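Local coordinates for AlgW protein (Pseudomonas aeruginosa, PDB 7CO3) that probably acts as an HtrA-type serine endopeptidase, pairing a trypsin-like protease domain with a PDZ domain, at residues R61-V66 with A134-R139. The protein carries 1 engineered substitution. Sequence-based numbering, arbitrary orientation.
Sequences RAAPAV and ALRDGR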
ATOM      1  N   ARG B  61      -9.355 -16.015 -14.815  1.00 28.61           N
ATOM      2  CA  ARG B  61     -10.517 -15.657 -15.604  1.00 33.36           C
ATOM      3  C   ARG B  61     -10.308 -14.341 -16.343  1.00 33.54           C
ATOM      4  O   ARG B  61     -10.590 -14.241 -17.542  1.00 29.10           O
ATOM      5  CB  ARG B  61     -11.722 -15.568 -14.668  1.00 39.30           C
ATOM      6  CG  ARG B  61     -13.041 -15.833 -15.335  1.00 45.33           C
ATOM      7  CD  ARG B  61     -14.134 -16.076 -14.314  1.00 53.12           C
ATOM      8  NE  ARG B  61     -15.452 -15.845 -14.902  1.00 67.87           N
ATOM      9  CZ  ARG B  61     -16.470 -15.279 -14.263  1.00 80.54           C
ATOM     10  NH1 ARG B  61     -17.628 -15.106 -14.887  1.00 88.83           N
ATOM     11  NH2 ARG B  61     -16.334 -14.884 -13.002  1.00 79.00           N
ATOM     12  N   ALA B  62      -9.808 -13.316 -15.645  1.00 30.59           N
ATOM     13  CA  ALA B  62      -9.823 -11.948 -16.150  1.00 26.12           C
ATOM     14  C   ALA B  62      -8.525 -11.522 -16.821  1.00 26.69           C
ATOM     15  O   ALA B  62      -8.564 -10.745 -17.774  1.00 26.08           O
ATOM     16  CB  ALA B  62     -10.153 -10.976 -15.012  1.00 29.15           C
ATOM     17  N   ALA B  63      -7.382 -11.985 -16.326  1.00 24.81           N
ATOM     18  CA  ALA B  63      -6.109 -11.510 -16.860  1.00 31.22           C
ATOM     19  C   ALA B  63      -5.962 -11.684 -18.378  1.00 30.52           C
ATOM     20  O   ALA B  63      -5.400 -10.777 -19.017  1.00 23.47           O
ATOM     21  CB  ALA B  63      -4.966 -12.196 -16.115  1.00 28.47           C
ATOM     22  N   PRO B  64      -6.450 -12.767 -19.014  1.00 27.87           N
ATOM     23  CA  PRO B  64      -6.289 -12.863 -20.487  1.00 28.80           C
ATOM     24  C   PRO B  64      -6.945 -11.734 -21.250  1.00 27.10           C
ATOM     25  O   PRO B  64      -6.502 -11.401 -22.349  1.00 28.91           O
ATOM     26  CB  PRO B  64      -6.927 -14.213 -20.830  1.00 26.62           C
ATOM     27  CG  PRO B  64      -6.733 -15.027 -19.575  1.00 31.94           C
ATOM     28  CD  PRO B  64      -6.977 -14.028 -18.455  1.00 28.28           C
ATOM     29  N   ALA B  65      -7.951 -11.092 -20.672  1.00 28.50           N
ATOM     30  CA  ALA B  65      -8.691 -10.023 -21.317  1.00 24.90           C
ATOM     31  C   ALA B  65      -8.189  -8.627 -20.951  1.00 30.91           C
ATOM     32  O   ALA B  65      -8.865  -7.634 -21.256  1.00 25.95           O
ATOM     33  CB  ALA B  65     -10.169 -10.139 -20.971  1.00 29.49           C
ATOM     34  N   VAL B  66      -7.032  -8.520 -20.295  1.00 22.94           N
ATOM     35  CA  VAL B  66      -6.413  -7.228 -20.008  1.00 26.19           C
ATOM     36  C   VAL B  66      -5.109  -7.163 -20.780  1.00 22.21           C
ATOM     37  O   VAL B  66      -4.304  -8.089 -20.707  1.00 26.56           O
ATOM     38  CB  VAL B  66      -6.199  -7.031 -18.493  1.00 24.44           C
ATOM     39  CG1 VAL B  66      -5.632  -5.603 -18.177  1.00 26.10           C
ATOM     40  CG2 VAL B  66      -7.503  -7.319 -17.765  1.00 20.10           C
ATOM     41  N   ALA B 134      -0.699  -5.241 -26.560  1.00 29.28           N
ATOM     42  CA  ALA B 134       0.051  -6.458 -26.277  1.00 36.29           C
ATOM     43  C   ALA B 134      -0.775  -7.344 -25.357  1.00 38.66           C
ATOM     44  O   ALA B 134      -1.067  -6.968 -24.210  1.00 32.97           O
ATOM     45  CB  ALA B 134       1.427  -6.153 -25.671  1.00 41.34           C
ATOM     46  N   LEU B 135      -1.126  -8.530 -25.853  1.00 36.22           N
ATOM     47  CA  LEU B 135      -1.997  -9.420 -25.108  1.00 43.76           C
ATOM     48  C   LEU B 135      -1.190 -10.318 -24.187  1.00 40.47           C
ATOM     49  O   LEU B 135       0.013 -10.532 -24.382  1.00 44.44           O
ATOM     50  CB  LEU B 135      -2.840 -10.261 -26.061  1.00 42.25           C
ATOM     51  CG  LEU B 135      -3.758  -9.439 -26.966  1.00 46.57           C
ATOM     52  CD1 LEU B 135      -4.589 -10.387 -27.793  1.00 48.04           C
ATOM     53  CD2 LEU B 135      -4.639  -8.493 -26.166  1.00 40.68           C
ATOM     54  N   ARG B 136      -1.876 -10.851 -23.171  1.00 33.46           N
ATOM     55  CA  ARG B 136      -1.232 -11.755 -22.222  1.00 40.82           C
ATOM     56  C   ARG B 136      -0.621 -12.978 -22.900  1.00 43.90           C
ATOM     57  O   ARG B 136       0.374 -13.521 -22.413  1.00 40.25           O
ATOM     58  CB  ARG B 136      -2.234 -12.205 -21.172  1.00 37.50           C
ATOM     59  CG  ARG B 136      -1.561 -12.775 -19.953  1.00 38.29           C
ATOM     60  CD  ARG B 136      -2.573 -13.056 -18.886  1.00 37.15           C
ATOM     61  NE  ARG B 136      -2.122 -14.096 -17.975  1.00 47.68           N
ATOM     62  CZ  ARG B 136      -2.642 -15.312 -17.935  1.00 54.36           C
ATOM     63  NH1 ARG B 136      -2.172 -16.207 -17.079  1.00 52.86           N
ATOM     64  NH2 ARG B 136      -3.632 -15.632 -18.757  1.00 56.30           N
ATOM     65  N   ASP B 137      -1.207 -13.434 -24.014  1.00 49.95           N
ATOM     66  CA  ASP B 137      -0.695 -14.631 -24.677  1.00 47.09           C
ATOM     67  C   ASP B 137       0.547 -14.353 -25.497  1.00 46.48           C
ATOM     68  O   ASP B 137       1.118 -15.292 -26.053  1.00 50.55           O
ATOM     69  CB  ASP B 137      -1.782 -15.285 -25.548  1.00 52.85           C
ATOM     70  CG  ASP B 137      -2.269 -14.379 -26.697  1.00 50.46           C
ATOM     71  OD1 ASP B 137      -1.499 -13.547 -27.208  1.00 49.09           O
ATOM     72  OD2 ASP B 137      -3.462 -14.498 -27.067  1.00 53.67           O
ATOM     73  N   GLY B 138       0.963 -13.098 -25.601  1.00 48.08           N
ATOM     74  CA  GLY B 138       2.141 -12.740 -26.362  1.00 48.69           C
ATOM     75  C   GLY B 138       1.867 -12.070 -27.691  1.00 53.75           C
ATOM     76  O   GLY B 138       2.781 -11.447 -28.237  1.00 54.26           O
ATOM     77  N   ARG B 139       0.657 -12.191 -28.238  1.00 51.67           N
ATOM     78  CA  ARG B 139       0.360 -11.547 -29.518  1.00 51.25           C
ATOM     79  C   ARG B 139       0.408 -10.033 -29.353  1.00 49.98           C
ATOM     80  O   ARG B 139      -0.009  -9.494 -28.325  1.00 51.35           O
ATOM     81  CB  ARG B 139      -1.032 -11.944 -30.032  1.00 53.54           C
ATOM     82  CG  ARG B 139      -1.181 -13.325 -30.647  1.00 49.96           C
ATOM     83  CD  ARG B 139      -2.498 -13.957 -30.198  1.00 54.16           C
ATOM     84  NE  ARG B 139      -3.665 -13.347 -30.821  1.00 64.63           N
ATOM     85  CZ  ARG B 139      -4.926 -13.603 -30.483  1.00 60.82           C
ATOM     86  NH1 ARG B 139      -5.207 -14.450 -29.506  1.00 53.82           N
ATOM     87  NH2 ARG B 139      -5.912 -13.001 -31.121  1.00 64.93           N
TER
HETATM   88  O   HOH W   1      -4.396  -9.754 -22.786  1.00 28.80           O
HETATM   89  O   HOH W   2      -1.060  -8.280 -21.447  1.00 42.10           O
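Arg136 packs across the short 3-10 segment of Ala63 and Pro64, and its long side chain supplies most of the direct contact between 61-66 and 134-139. With CG anti to the backbone N (chi1 -162°) and the chain extended from CG to NE, the side chain leaves the hairpin and reaches over to these two residues. Its methylene CD settles 3.6 Å from Ala63 O, while the CB of Ala63 lies over one face of the guanidinium. Pro64 runs beside the arginine, pointing the same way, and its CG meets Arg136 NH2 obliquely at 3.3 Å. This is the close part of the contact; Ala63 is buried, whereas Arg136 is exposed. Ala63 O accepts a hydrogen bond from Gln192 NE2, and Arg136 touches the same glutamine.

Between the backbones the fit is looser, and water does the joining. One molecule donates to Pro64 O (2.7 Å) and Val66 O (2.7 Å) and accepts from Arg136 N (2.8 Å), an example of a water standing where a direct backbone hydrogen bond might otherwise run. Within the hairpin loop, Asp137 OD1 takes the backbone N-H of Arg139 at 2.7 Å, nearly straight at 169°, closing an Asx turn. Asp137 OD2 forms a salt bridge with Arg139 NH1, tilted from the guanidinium plane, and Leu135 CD1 rests over one face of that guanidinium.

The type I turn from Leu135 to Gly138 links strands 130-134 and 140-149 of the six-stranded barrel, and docks against the helix-to-strand junction that leads into strand 66-72, in the N-terminal beta-barrel of a trypsin-like, double-barrel protease fold.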